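Halogenase PltM (Pseudomonas fluorescens, PDB 6BZN) halogenates phenolic compounds as a flavin-dependent enzyme, with an unusual breadth of substrates and halides that spans chlorination, bromination and iodination. Local coordinates at residues L42-L47 with F81-I86; G71-L76 with T357-L362; G109-W114 with S247-I252; P123-A128 with S408-W413. One frame throughout, in Å; residues are numbered along the deposited sequence.

Interaction 1. Residues L42-L47 with F81-I86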
loop_
_atom_site.group_PDB
_atom_site.type_symbol
_atom_site.label_atom_id
_atom_site.label_comp_id
_atom_site.label_asym_id
_atom_site.label_seq_id
_atom_site.Cartn_x
_atom_site.Cartn_y
_atom_site.Cartn_z
ATOM N N LEU A 42 -1.590 -7.797 20.042
ATOM C CA LEU A 42 -0.820 -8.646 20.944
ATOM C C LEU A 42 -1.089 -8.286 22.410
ATOM O O LEU A 42 -1.313 -9.191 23.220
ATOM C CB LEU A 42 0.671 -8.571 20.624
ATOM C CG LEU A 42 1.067 -9.096 19.245
ATOM C CD1 LEU A 42 2.559 -8.950 19.058
ATOM C CD2 LEU A 42 0.675 -10.532 18.990
ATOM N N ALA A 43 -1.117 -6.992 22.738
ATOM C CA ALA A 43 -1.398 -6.560 24.110
ATOM C C ALA A 43 -2.823 -6.971 24.529
ATOM O O ALA A 43 -3.042 -7.495 25.627
ATOM C CB ALA A 43 -1.212 -5.062 24.264
ATOM N N LYS A 44 -3.782 -6.745 23.638
ATOM C CA LYS A 44 -5.165 -7.189 23.854
ATOM C C LYS A 44 -5.256 -8.680 24.197
ATOM O O LYS A 44 -6.048 -9.078 25.068
ATOM C CB LYS A 44 -6.001 -6.873 22.617
ATOM C CG LYS A 44 -7.389 -7.503 22.560
ATOM C CD LYS A 44 -8.318 -6.944 23.616
ATOM C CE LYS A 44 -9.593 -7.776 23.661
ATOM N NZ LYS A 44 -10.755 -6.933 24.025
ATOM N N SER A 45 -4.427 -9.477 23.526
ATOM C CA SER A 45 -4.442 -10.940 23.630
ATOM C C SER A 45 -3.676 -11.524 24.829
ATOM O O SER A 45 -3.604 -12.753 24.962
ATOM C CB SER A 45 -3.850 -11.519 22.336
ATOM O OG SER A 45 -4.580 -11.072 21.210
ATOM N N GLY A 46 -3.080 -10.669 25.657
ATOM C CA GLY A 46 -2.433 -11.084 26.919
ATOM C C GLY A 46 -0.910 -11.053 26.929
ATOM O O GLY A 46 -0.295 -11.573 27.881
ATOM N N LEU A 47 -0.281 -10.462 25.902
ATOM C CA LEU A 47 1.176 -10.313 25.886
ATOM C C LEU A 47 1.618 -8.952 26.428
ATOM O O LEU A 47 0.901 -7.966 26.291
ATOM C CB LEU A 47 1.744 -10.497 24.471
ATOM C CG LEU A 47 1.423 -11.795 23.730
ATOM C CD1 LEU A 47 2.307 -11.955 22.501
ATOM C CD2 LEU A 47 1.560 -13.005 24.634
ATOM N N PHE A 81 -9.482 -9.760 16.562
ATOM C CA PHE A 81 -8.950 -9.487 17.900
ATOM C C PHE A 81 -9.889 -8.686 18.806
ATOM O O PHE A 81 -9.491 -8.312 19.910
ATOM C CB PHE A 81 -7.555 -8.837 17.790
ATOM C CG PHE A 81 -6.547 -9.728 17.134
ATOM C CD1 PHE A 81 -5.983 -10.780 17.839
ATOM C CD2 PHE A 81 -6.190 -9.557 15.798
ATOM C CE1 PHE A 81 -5.073 -11.637 17.232
ATOM C CE2 PHE A 81 -5.274 -10.401 15.191
ATOM C CZ PHE A 81 -4.715 -11.448 15.906
ATOM N N ASP A 82 -11.129 -8.460 18.366
ATOM C CA ASP A 82 -12.139 -7.730 19.152
ATOM C C ASP A 82 -11.630 -6.350 19.605
ATOM O O ASP A 82 -11.681 -6.015 20.783
ATOM C CB ASP A 82 -12.631 -8.574 20.355
ATOM C CG ASP A 82 -13.731 -7.866 21.182
ATOM O OD1 ASP A 82 -14.628 -7.229 20.575
ATOM O OD2 ASP A 82 -13.684 -7.929 22.448
ATOM N N ILE A 83 -11.114 -5.569 18.658
ATOM C CA ILE A 83 -10.782 -4.186 18.910
ATOM C C ILE A 83 -11.577 -3.340 17.932
ATOM O O ILE A 83 -11.114 -3.083 16.818
ATOM C CB ILE A 83 -9.263 -3.907 18.774
ATOM C CG1 ILE A 83 -8.472 -4.881 19.645
ATOM C CG2 ILE A 83 -8.987 -2.476 19.190
ATOM C CD1 ILE A 83 -6.963 -4.701 19.646
ATOM N N PRO A 84 -12.779 -2.889 18.332
ATOM C CA PRO A 84 -13.602 -2.076 17.425
ATOM C C PRO A 84 -12.943 -0.854 16.773
ATOM O O PRO A 84 -13.253 -0.546 15.617
ATOM C CB PRO A 84 -14.746 -1.594 18.330
ATOM C CG PRO A 84 -14.864 -2.625 19.373
ATOM C CD PRO A 84 -13.518 -3.264 19.554
ATOM N N GLU A 85 -12.073 -0.142 17.498
ATOM C CA GLU A 85 -11.484 1.099 16.975
ATOM C C GLU A 85 -10.627 0.881 15.746
ATOM O O GLU A 85 -10.457 1.800 14.965
ATOM C CB GLU A 85 -10.665 1.876 18.040
ATOM C CG GLU A 85 -11.528 2.630 19.047
ATOM C CD GLU A 85 -10.758 3.659 19.878
ATOM O OE1 GLU A 85 -9.544 3.471 20.121
ATOM O OE2 GLU A 85 -11.396 4.669 20.296
ATOM N N ILE A 86 -10.088 -0.321 15.572
ATOM C CA ILE A 86 -9.324 -0.624 14.370
ATOM C C ILE A 86 -10.229 -0.511 13.123
ATOM O O ILE A 86 -9.801 0.037 12.105
ATOM C CB ILE A 86 -8.618 -1.997 14.466
ATOM C CG1 ILE A 86 -7.544 -1.959 15.549
ATOM C CG2 ILE A 86 -7.963 -2.367 13.140
ATOM C CD1 ILE A 86 -6.868 -3.285 15.796
HETATM O O HOH W 1 -10.891 -4.238 22.921
#
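Lys44 runs from the end of its helix along Ile83 and the carbonyl of Phe81 to the backbone and carboxylate of Asp82. Its CB rests against Ile83 CD1 at 3.8 Å, and the two side chains lie alongside, running opposite ways. CG lies 3.5 Å from Phe81 O, with CD and CE following past the same oxygen. A bend after CG (chi2 67°) turns the rest of the chain towards Asp82. There NZ reaches two oxygens at long range: a weak salt bridge to Asp82 OD2 at 3.5 Å and an equally weak hydrogen bond to Asp82 O. A water bridges the two residues, accepting from Lys44 NZ at 2.9 Å and donating to Asp82 O. The helix that carries the lysine, 33-44, follows strand 24-29 and a GxGxxG-type turn, consistent with the dinucleotide-binding fold of a flavoprotein. It stops in a Schellman motif, Leu47 N bonding to Leu42 O and Gly46 N to Ala43 O, with Gly46 at positive phi. In that last turn Ser45 OG hydrogen-bonds to Val41 O and sits 3.7 Å from Phe81 CD1, oblique to the ring. Phe81 also touches Val41 and Ala365 of helix 352-374, while Ile83 packs on Ala40 and on Ile150 of helix 140-153.

Interaction 2. Residues G71-L76 with T357-L362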
loop_
_atom_site.group_PDB
_atom_site.type_symbol
_atom_site.label_atom_id
_atom_site.label_comp_id
_atom_site.label_asym_id
_atom_site.label_seq_id
_atom_site.Cartn_x
_atom_site.Cartn_y
_atom_site.Cartn_z
ATOM N N GLY A 71 -9.135 -1.930 3.508
ATOM C CA GLY A 71 -10.297 -1.723 4.366
ATOM C C GLY A 71 -10.822 -3.031 4.944
ATOM O O GLY A 71 -11.118 -3.107 6.128
ATOM N N PHE A 72 -10.921 -4.065 4.112
ATOM C CA PHE A 72 -11.330 -5.387 4.588
ATOM C C PHE A 72 -10.343 -5.956 5.587
ATOM O O PHE A 72 -10.764 -6.550 6.563
ATOM C CB PHE A 72 -11.537 -6.381 3.439
ATOM C CG PHE A 72 -12.811 -6.149 2.659
ATOM C CD1 PHE A 72 -14.052 -6.187 3.298
ATOM C CD2 PHE A 72 -12.773 -5.932 1.287
ATOM C CE1 PHE A 72 -15.223 -5.962 2.579
ATOM C CE2 PHE A 72 -13.940 -5.712 0.566
ATOM C CZ PHE A 72 -15.161 -5.725 1.216
ATOM N N LEU A 73 -9.043 -5.739 5.352
ATOM C CA LEU A 73 -8.011 -6.211 6.261
ATOM C C LEU A 73 -8.081 -5.518 7.609
ATOM O O LEU A 73 -7.914 -6.164 8.640
ATOM C CB LEU A 73 -6.613 -6.073 5.636
ATOM C CG LEU A 73 -6.433 -7.019 4.454
ATOM C CD1 LEU A 73 -5.254 -6.576 3.606
ATOM C CD2 LEU A 73 -6.308 -8.474 4.909
ATOM N N LEU A 74 -8.341 -4.220 7.624
ATOM C CA LEU A 74 -8.503 -3.528 8.915
ATOM C C LEU A 74 -9.718 -4.069 9.661
ATOM O O LEU A 74 -9.659 -4.293 10.872
ATOM C CB LEU A 74 -8.622 -2.016 8.752
ATOM C CG LEU A 74 -7.317 -1.290 8.415
ATOM C CD1 LEU A 74 -7.626 0.121 7.932
ATOM C CD2 LEU A 74 -6.361 -1.256 9.598
ATOM N N ARG A 75 -10.809 -4.292 8.941
ATOM C CA ARG A 75 -12.017 -4.857 9.553
ATOM C C ARG A 75 -11.766 -6.284 10.060
ATOM O O ARG A 75 -12.261 -6.653 11.131
ATOM C CB ARG A 75 -13.207 -4.815 8.579
ATOM C CG ARG A 75 -13.777 -3.413 8.356
ATOM C CD ARG A 75 -14.760 -3.360 7.177
ATOM N NE ARG A 75 -16.061 -3.958 7.486
ATOM C CZ ARG A 75 -16.981 -4.363 6.592
ATOM N NH1 ARG A 75 -16.793 -4.244 5.277
ATOM N NH2 ARG A 75 -18.112 -4.905 7.031
ATOM N N LEU A 76 -10.993 -7.074 9.307
ATOM C CA LEU A 76 -10.616 -8.417 9.750
ATOM C C LEU A 76 -9.767 -8.373 11.036
ATOM O O LEU A 76 -10.014 -9.135 11.979
ATOM C CB LEU A 76 -9.879 -9.176 8.654
ATOM C CG LEU A 76 -10.772 -9.719 7.526
ATOM C CD1 LEU A 76 -9.942 -10.101 6.310
ATOM C CD2 LEU A 76 -11.589 -10.914 8.021
ATOM N N THR A 357 1.076 -5.017 4.359
ATOM C CA THR A 357 1.257 -4.754 5.794
ATOM C C THR A 357 0.138 -5.324 6.679
ATOM O O THR A 357 0.413 -6.057 7.635
ATOM C CB THR A 357 1.422 -3.250 6.058
ATOM O OG1 THR A 357 2.617 -2.796 5.418
ATOM C CG2 THR A 357 1.517 -2.936 7.565
ATOM N N PHE A 358 -1.113 -4.977 6.393
ATOM C CA PHE A 358 -2.197 -5.389 7.274
ATOM C C PHE A 358 -2.410 -6.890 7.200
ATOM O O PHE A 358 -2.722 -7.524 8.213
ATOM C CB PHE A 358 -3.506 -4.638 6.971
ATOM C CG PHE A 358 -3.415 -3.135 7.139
ATOM C CD1 PHE A 358 -2.578 -2.554 8.083
ATOM C CD2 PHE A 358 -4.205 -2.299 6.368
ATOM C CE1 PHE A 358 -2.512 -1.176 8.221
ATOM C CE2 PHE A 358 -4.140 -0.914 6.503
ATOM C CZ PHE A 358 -3.283 -0.354 7.421
ATOM N N GLU A 359 -2.242 -7.467 6.014
ATOM C CA GLU A 359 -2.393 -8.924 5.875
ATOM C C GLU A 359 -1.290 -9.636 6.641
ATOM O O GLU A 359 -1.551 -10.636 7.317
ATOM C CB GLU A 359 -2.416 -9.382 4.419
ATOM C CG GLU A 359 -2.712 -10.880 4.341
ATOM C CD GLU A 359 -2.903 -11.416 2.944
ATOM O OE1 GLU A 359 -3.232 -10.627 2.035
ATOM O OE2 GLU A 359 -2.726 -12.653 2.773
ATOM N N SER A 360 -0.074 -9.103 6.585
ATOM C CA SER A 360 1.049 -9.739 7.289
ATOM C C SER A 360 0.832 -9.728 8.802
ATOM O O SER A 360 1.126 -10.714 9.496
ATOM C CB SER A 360 2.389 -9.075 6.911
ATOM O OG SER A 360 3.462 -9.837 7.432
ATOM N N ILE A 361 0.291 -8.630 9.325
ATOM C CA ILE A 361 -0.011 -8.551 10.766
ATOM C C ILE A 361 -1.047 -9.615 11.136
ATOM O O ILE A 361 -0.918 -10.324 12.138
ATOM C CB ILE A 361 -0.487 -7.149 11.188
ATOM C CG1 ILE A 361 0.634 -6.131 10.964
ATOM C CG2 ILE A 361 -0.941 -7.123 12.650
ATOM C CD1 ILE A 361 0.154 -4.689 10.982
ATOM N N LEU A 362 -2.065 -9.720 10.290
ATOM C CA LEU A 362 -3.152 -10.654 10.483
ATOM C C LEU A 362 -2.683 -12.110 10.481
ATOM O O LEU A 362 -3.175 -12.931 11.265
ATOM C CB LEU A 362 -4.180 -10.397 9.392
ATOM C CG LEU A 362 -5.583 -10.957 9.440
ATOM C CD1 LEU A 362 -6.282 -10.710 10.765
ATOM C CD2 LEU A 362 -6.334 -10.314 8.277
#
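Leu74 covers one face of the Phe358 ring: its CD2 stands over the middle of the ring, 3.8 Å from the centroid and 11° off the normal, a CH-pi contact. Leu74 CG stands at much the same height but off to one side, 3.7 Å from Phe358 CE2. One residue back, Leu73 CB meets Phe358 CB at 3.7 Å, where the backbones run nearest each other, and its two methyls spread against Glu359 CB. These residues line the meeting of helices 68-81 and 352-374, which run in nearly the same direction, the axes of the two segments 9.1 Å apart and inclined by 26°. Farther along, the Leu362 side chain leaves the backbone with CG anti to N (chi1 -166°), which brings CD2 against both Leu73 CD2 at 3.8 Å and Leu76 CB at 3.7 Å. The seam is buried and wholly apolar; the carboxylate of Glu359 leaves it for a salt bridge with Arg363. On its flank Phe358 also touches Ile33 and approaches Leu354, both known to bind FAD. With an alanine here, Leu74 is likely to lose the surface it lies on, and a gap would probably open between the helices beside those FAD-binding residues. Helix 410-441 packs against Leu76 through Leu435.

Interaction 3. Residues G109-W114 with S247-I252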
loop_
_atom_site.group_PDB
_atom_site.type_symbol
_atom_site.label_atom_id
_atom_site.label_comp_id
_atom_site.label_asym_id
_atom_site.label_seq_id
_atom_site.Cartn_x
_atom_site.Cartn_y
_atom_site.Cartn_z
ATOM N N GLY A 109 -12.639 5.921 -5.816
ATOM C CA GLY A 109 -11.951 5.032 -6.735
ATOM C C GLY A 109 -10.563 5.535 -7.084
ATOM O O GLY A 109 -10.121 6.569 -6.581
ATOM N N PHE A 110 -9.879 4.766 -7.919
ATOM C CA PHE A 110 -8.613 5.171 -8.538
ATOM C C PHE A 110 -8.945 5.729 -9.917
ATOM O O PHE A 110 -9.726 5.128 -10.648
ATOM C CB PHE A 110 -7.660 3.976 -8.709
ATOM C CG PHE A 110 -6.913 3.532 -7.446
ATOM C CD1 PHE A 110 -6.925 4.259 -6.252
ATOM C CD2 PHE A 110 -6.123 2.388 -7.493
ATOM C CE1 PHE A 110 -6.192 3.828 -5.140
ATOM C CE2 PHE A 110 -5.407 1.945 -6.375
ATOM C CZ PHE A 110 -5.435 2.671 -5.201
ATOM N N SER A 111 -8.369 6.872 -10.274
ATOM C CA SER A 111 -8.519 7.421 -11.611
ATOM C C SER A 111 -7.142 7.617 -12.232
ATOM O O SER A 111 -6.148 7.871 -11.529
ATOM C CB SER A 111 -9.289 8.738 -11.588
ATOM O OG SER A 111 -8.610 9.712 -10.826
ATOM N N PHE A 112 -7.096 7.480 -13.554
ATOM C CA PHE A 112 -5.854 7.547 -14.309
ATOM C C PHE A 112 -6.067 8.445 -15.509
ATOM O O PHE A 112 -6.991 8.202 -16.273
ATOM C CB PHE A 112 -5.424 6.148 -14.769
ATOM C CG PHE A 112 -5.232 5.176 -13.635
ATOM C CD1 PHE A 112 -6.308 4.466 -13.121
ATOM C CD2 PHE A 112 -3.987 5.009 -13.049
ATOM C CE1 PHE A 112 -6.136 3.590 -12.062
ATOM C CE2 PHE A 112 -3.811 4.140 -11.983
ATOM C CZ PHE A 112 -4.879 3.419 -11.494
ATOM N N ALA A 113 -5.240 9.482 -15.661
ATOM C CA ALA A 113 -5.279 10.369 -16.818
ATOM C C ALA A 113 -3.914 10.342 -17.478
ATOM O O ALA A 113 -2.892 10.531 -16.806
ATOM C CB ALA A 113 -5.625 11.781 -16.388
ATOM N N TRP A 114 -3.892 10.077 -18.786
ATOM C CA TRP A 114 -2.651 9.851 -19.527
ATOM C C TRP A 114 -2.247 11.114 -20.285
ATOM O O TRP A 114 -3.108 11.894 -20.741
ATOM C CB TRP A 114 -2.821 8.661 -20.481
ATOM C CG TRP A 114 -1.610 8.307 -21.303
ATOM C CD1 TRP A 114 -0.586 7.463 -20.957
ATOM C CD2 TRP A 114 -1.302 8.790 -22.604
ATOM N NE1 TRP A 114 0.337 7.396 -21.966
ATOM C CE2 TRP A 114 -0.081 8.191 -22.997
ATOM C CE3 TRP A 114 -1.948 9.660 -23.492
ATOM C CZ2 TRP A 114 0.508 8.439 -24.238
ATOM C CZ3 TRP A 114 -1.359 9.910 -24.733
ATOM C CH2 TRP A 114 -0.140 9.305 -25.089
ATOM N N SER A 247 -11.142 11.092 -5.767
ATOM C CA SER A 247 -10.475 9.866 -6.156
ATOM C C SER A 247 -8.981 10.005 -5.906
ATOM O O SER A 247 -8.464 11.113 -5.747
ATOM C CB SER A 247 -10.713 9.587 -7.643
ATOM O OG SER A 247 -9.845 10.350 -8.467
ATOM N N THR A 248 -8.294 8.878 -5.883
ATOM C CA THR A 248 -6.844 8.875 -5.989
ATOM C C THR A 248 -6.501 9.021 -7.466
ATOM O O THR A 248 -6.658 8.084 -8.238
ATOM C CB THR A 248 -6.272 7.566 -5.467
ATOM O OG1 THR A 248 -6.827 7.307 -4.168
ATOM C CG2 THR A 248 -4.744 7.593 -5.412
ATOM N N LEU A 249 -6.027 10.199 -7.839
ATOM C CA LEU A 249 -5.797 10.546 -9.226
ATOM C C LEU A 249 -4.338 10.297 -9.573
ATOM O O LEU A 249 -3.436 10.781 -8.868
ATOM C CB LEU A 249 -6.192 12.003 -9.449
ATOM C CG LEU A 249 -5.766 12.733 -10.712
ATOM C CD1 LEU A 249 -6.224 11.999 -11.960
ATOM C CD2 LEU A 249 -6.334 14.145 -10.658
ATOM N N HIS A 250 -4.132 9.545 -10.654
ATOM C CA HIS A 250 -2.821 9.177 -11.159
ATOM C C HIS A 250 -2.666 9.812 -12.534
ATOM O O HIS A 250 -3.381 9.433 -13.469
ATOM C CB HIS A 250 -2.733 7.654 -11.337
ATOM C CG HIS A 250 -3.022 6.857 -10.101
ATOM N ND1 HIS A 250 -4.283 6.750 -9.557
ATOM C CD2 HIS A 250 -2.222 6.067 -9.346
ATOM C CE1 HIS A 250 -4.238 5.962 -8.494
ATOM N NE2 HIS A 250 -2.997 5.538 -8.343
ATOM N N HIS A 251 -1.767 10.783 -12.660
ATOM C CA HIS A 251 -1.406 11.332 -13.961
ATOM C C HIS A 251 -0.230 10.520 -14.451
ATOM O O HIS A 251 0.822 10.519 -13.805
ATOM C CB HIS A 251 -0.998 12.785 -13.833
ATOM C CG HIS A 251 -2.140 13.697 -13.575
ATOM N ND1 HIS A 251 -3.155 13.888 -14.482
ATOM C CD2 HIS A 251 -2.429 14.485 -12.517
ATOM C CE1 HIS A 251 -4.024 14.751 -13.998
ATOM N NE2 HIS A 251 -3.597 15.132 -12.811
ATOM N N ILE A 252 -0.415 9.806 -15.559
ATOM C CA ILE A 252 0.577 8.846 -16.031
ATOM C C ILE A 252 1.145 9.309 -17.370
ATOM O O ILE A 252 0.462 9.980 -18.165
ATOM C CB ILE A 252 0.009 7.407 -16.095
ATOM C CG1 ILE A 252 -1.231 7.328 -17.011
ATOM C CG2 ILE A 252 -0.369 6.944 -14.695
ATOM C CD1 ILE A 252 -1.682 5.920 -17.357
#
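Ser111 O accepts two hydrogen bonds from His250, one from the backbone N at 2.8 Å and one from ring ND1 at 2.9 Å, the donors arriving from opposite faces of the carbonyl plane. His250 CG is anti to its own carbonyl carbon (chi1 -56°), which swings ND1 towards that oxygen; the ND1 bond, with the oxygen close to the imidazole plane, sets the turn of the ring. His250 is held against Phe112 in an offset stack, planes at 23° and Phe112 CE2 3.4 Å from His250 CG. Its CE1 edge points at the face of Phe110, 3.8 Å from Phe110 CG, which makes a T-shaped pair. On this side too, Thr248 CB packs 3.5 Å from Phe110 CD1, while its OG1 is tied to His137. The aromatic cluster covers one side of strands 109-114 and 248-253, the parallel pair within an otherwise antiparallel mixed sheet, joined by a ladder of backbone bonds. On the other side Ser111 OG donates to Ser247 OG at 2.7 Å, and that second hydroxyl is bonded in turn to Leu244 O. Farther out, Trp257 of the next strand meets the His250 ring and Trp413 meets that of Phe112. Thr248 and Phe110 come near Ala65 and Ser351, two FAD-binding residues.

Interaction 4. Residues P123-A128 with S408-W413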
loop_
_atom_site.group_PDB
_atom_site.type_symbol
_atom_site.label_atom_id
_atom_site.label_comp_id
_atom_site.label_asym_id
_atom_site.label_seq_id
_atom_site.Cartn_x
_atom_site.Cartn_y
_atom_site.Cartn_z
ATOM N N PRO A 123 -9.104 14.882 -22.154
ATOM C CA PRO A 123 -9.967 14.313 -21.108
ATOM C C PRO A 123 -10.676 12.998 -21.465
ATOM O O PRO A 123 -11.372 12.450 -20.622
ATOM C CB PRO A 123 -11.005 15.412 -20.828
ATOM C CG PRO A 123 -10.726 16.520 -21.748
ATOM C CD PRO A 123 -9.589 16.179 -22.656
ATOM N N ASP A 124 -10.512 12.497 -22.691
ATOM C CA ASP A 124 -10.940 11.133 -23.029
ATOM C C ASP A 124 -9.875 10.060 -22.793
ATOM O O ASP A 124 -10.163 8.885 -22.929
ATOM C CB ASP A 124 -11.424 11.084 -24.471
ATOM C CG ASP A 124 -12.567 12.051 -24.710
ATOM O OD1 ASP A 124 -13.521 12.049 -23.895
ATOM O OD2 ASP A 124 -12.487 12.840 -25.671
ATOM N N HIS A 125 -8.664 10.463 -22.420
ATOM C CA HIS A 125 -7.603 9.509 -22.054
ATOM C C HIS A 125 -7.610 9.288 -20.549
ATOM O O HIS A 125 -6.580 9.488 -19.885
ATOM C CB HIS A 125 -6.241 10.012 -22.545
ATOM C CG HIS A 125 -6.126 10.060 -24.031
ATOM N ND1 HIS A 125 -5.161 10.797 -24.680
ATOM C CD2 HIS A 125 -6.855 9.458 -24.999
ATOM C CE1 HIS A 125 -5.298 10.645 -25.985
ATOM N NE2 HIS A 125 -6.311 9.828 -26.203
ATOM N N LEU A 126 -8.777 8.848 -20.051
ATOM C CA LEU A 126 -9.058 8.598 -18.635
ATOM C C LEU A 126 -9.679 7.215 -18.431
ATOM O O LEU A 126 -10.496 6.773 -19.239
ATOM C CB LEU A 126 -10.081 9.612 -18.096
ATOM C CG LEU A 126 -9.622 10.926 -17.488
ATOM C CD1 LEU A 126 -8.666 11.650 -18.412
ATOM C CD2 LEU A 126 -10.849 11.786 -17.172
ATOM N N VAL A 127 -9.314 6.548 -17.342
ATOM C CA VAL A 127 -10.083 5.415 -16.832
ATOM C C VAL A 127 -10.273 5.632 -15.334
ATOM O O VAL A 127 -9.389 6.170 -14.659
ATOM C CB VAL A 127 -9.450 4.021 -17.111
ATOM C CG1 VAL A 127 -9.426 3.719 -18.599
ATOM C CG2 VAL A 127 -8.043 3.894 -16.534
ATOM N N ALA A 128 -11.430 5.232 -14.825
ATOM C CA ALA A 128 -11.716 5.367 -13.402
ATOM C C ALA A 128 -12.809 4.383 -13.005
ATOM O O ALA A 128 -13.982 4.686 -13.151
ATOM C CB ALA A 128 -12.128 6.800 -13.065
ATOM N N SER A 408 3.233 3.930 -21.533
ATOM C CA SER A 408 3.663 4.475 -22.839
ATOM C C SER A 408 2.536 4.904 -23.780
ATOM O O SER A 408 2.801 5.635 -24.715
ATOM C CB SER A 408 4.548 3.473 -23.598
ATOM O OG SER A 408 3.842 2.269 -23.828
ATOM N N ASP A 409 1.315 4.439 -23.563
ATOM C CA ASP A 409 0.216 4.676 -24.509
ATOM C C ASP A 409 -1.125 4.543 -23.792
ATOM O O ASP A 409 -1.316 3.615 -22.998
ATOM C CB ASP A 409 0.323 3.644 -25.638
ATOM C CG ASP A 409 -0.815 3.736 -26.630
ATOM O OD1 ASP A 409 -0.843 4.702 -27.405
ATOM O OD2 ASP A 409 -1.679 2.840 -26.629
ATOM N N PHE A 410 -2.058 5.465 -24.036
ATOM C CA PHE A 410 -3.317 5.399 -23.313
ATOM C C PHE A 410 -4.108 4.128 -23.609
ATOM O O PHE A 410 -4.606 3.494 -22.688
ATOM C CB PHE A 410 -4.237 6.602 -23.540
ATOM C CG PHE A 410 -5.580 6.380 -22.933
ATOM C CD1 PHE A 410 -5.722 6.400 -21.550
ATOM C CD2 PHE A 410 -6.669 6.002 -23.720
ATOM C CE1 PHE A 410 -6.944 6.115 -20.959
ATOM C CE2 PHE A 410 -7.896 5.720 -23.133
ATOM C CZ PHE A 410 -8.033 5.774 -21.757
ATOM N N HIS A 411 -4.253 3.766 -24.893
ATOM C CA HIS A 411 -5.021 2.564 -25.236
ATOM C C HIS A 411 -4.427 1.328 -24.542
ATOM O O HIS A 411 -5.160 0.515 -23.964
ATOM C CB HIS A 411 -5.125 2.364 -26.762
ATOM C CG HIS A 411 -5.887 1.136 -27.153
ATOM N ND1 HIS A 411 -7.240 0.995 -26.919
ATOM C CD2 HIS A 411 -5.486 -0.018 -27.740
ATOM C CE1 HIS A 411 -7.635 -0.194 -27.340
ATOM N NE2 HIS A 411 -6.590 -0.831 -27.834
ATOM N N LEU A 412 -3.103 1.218 -24.550
ATOM C CA LEU A 412 -2.414 0.126 -23.861
ATOM C C LEU A 412 -2.720 0.168 -22.360
ATOM O O LEU A 412 -3.071 -0.864 -21.765
ATOM C CB LEU A 412 -0.906 0.181 -24.127
ATOM C CG LEU A 412 -0.007 -0.852 -23.433
ATOM C CD1 LEU A 412 -0.451 -2.268 -23.728
ATOM C CD2 LEU A 412 1.435 -0.628 -23.856
ATOM N N TRP A 413 -2.634 1.358 -21.764
ATOM C CA TRP A 413 -2.984 1.503 -20.351
ATOM C C TRP A 413 -4.421 1.039 -20.100
ATOM O O TRP A 413 -4.690 0.297 -19.158
ATOM C CB TRP A 413 -2.796 2.928 -19.822
ATOM C CG TRP A 413 -3.227 2.981 -18.424
ATOM C CD1 TRP A 413 -4.418 3.445 -17.944
ATOM C CD2 TRP A 413 -2.531 2.436 -17.310
ATOM N NE1 TRP A 413 -4.486 3.244 -16.590
ATOM C CE2 TRP A 413 -3.337 2.629 -16.175
ATOM C CE3 TRP A 413 -1.288 1.814 -17.157
ATOM C CZ2 TRP A 413 -2.935 2.233 -14.894
ATOM C CZ3 TRP A 413 -0.886 1.421 -15.892
ATOM C CH2 TRP A 413 -1.711 1.624 -14.773
#
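Trp413 N bonds to Asp409 O at 2.9 Å in the first turn of helix 410-441, and Asp409 OD2 caps that turn by accepting from Leu412 N at 3.0 Å. The N-cap fixes the helix start from which Phe410 and Trp413 reach residues 123-128. Phe410, its CG anti to the backbone N (chi1 172°), lays one ring face on the backbone of His125: the CA stands over the ring centre, 3.5 Å from the centroid and 8° off the normal. Phe410 CE1 is 3.3 Å from His125 C. The imidazole runs nearly parallel to the phenyl ring, planes at 23°, but is slid aside so that it covers Phe410 CB instead. His125 is the centre of an inverse gamma turn, whose bend offers its CA to the ring. Beyond it Val127 divides its methyls, CG1 lying 4.0 Å from Phe410 CZ and CG2 meeting the edge of the Trp413 indole, 3.6 Å from NE1. A serine in place of Phe410 would probably leave the His125 backbone without its cover and open a gap beside Val127 CG1. Trp114 of strand 109-114 touches both His125 and Phe410, and Val127, on the neighbouring edge strand 126-131 of the mixed sheet, turns its side chain towards helix 410-441.

How the interactions relate
From the N terminus, interaction 1 closes first, bringing residues 81-86 back to the end of helix 33-44. Interaction 2 opens within that loop at 71-76 and closes only at 357-362, so the two cross, and they touch where Ile86 packs on Leu74 O. Interaction 3 is nested inside the long loop of interaction 2. Interaction 4 starts inside interaction 3 but ends at 408-413, crossing both 2 and 3. Contacts 3 and 4 share the mixed sheet: Phe112 N probably bonds to Val127 O, and Trp413 packs on Phe112 and Ile252. Interactions 1 and 2 tie helix 33-44 to residues 81-86 and helix 68-81 to helix 352-374; across the chain's centre, interaction 3 pairs two strands and interaction 4 ties the sheet's edge to helix 410-441.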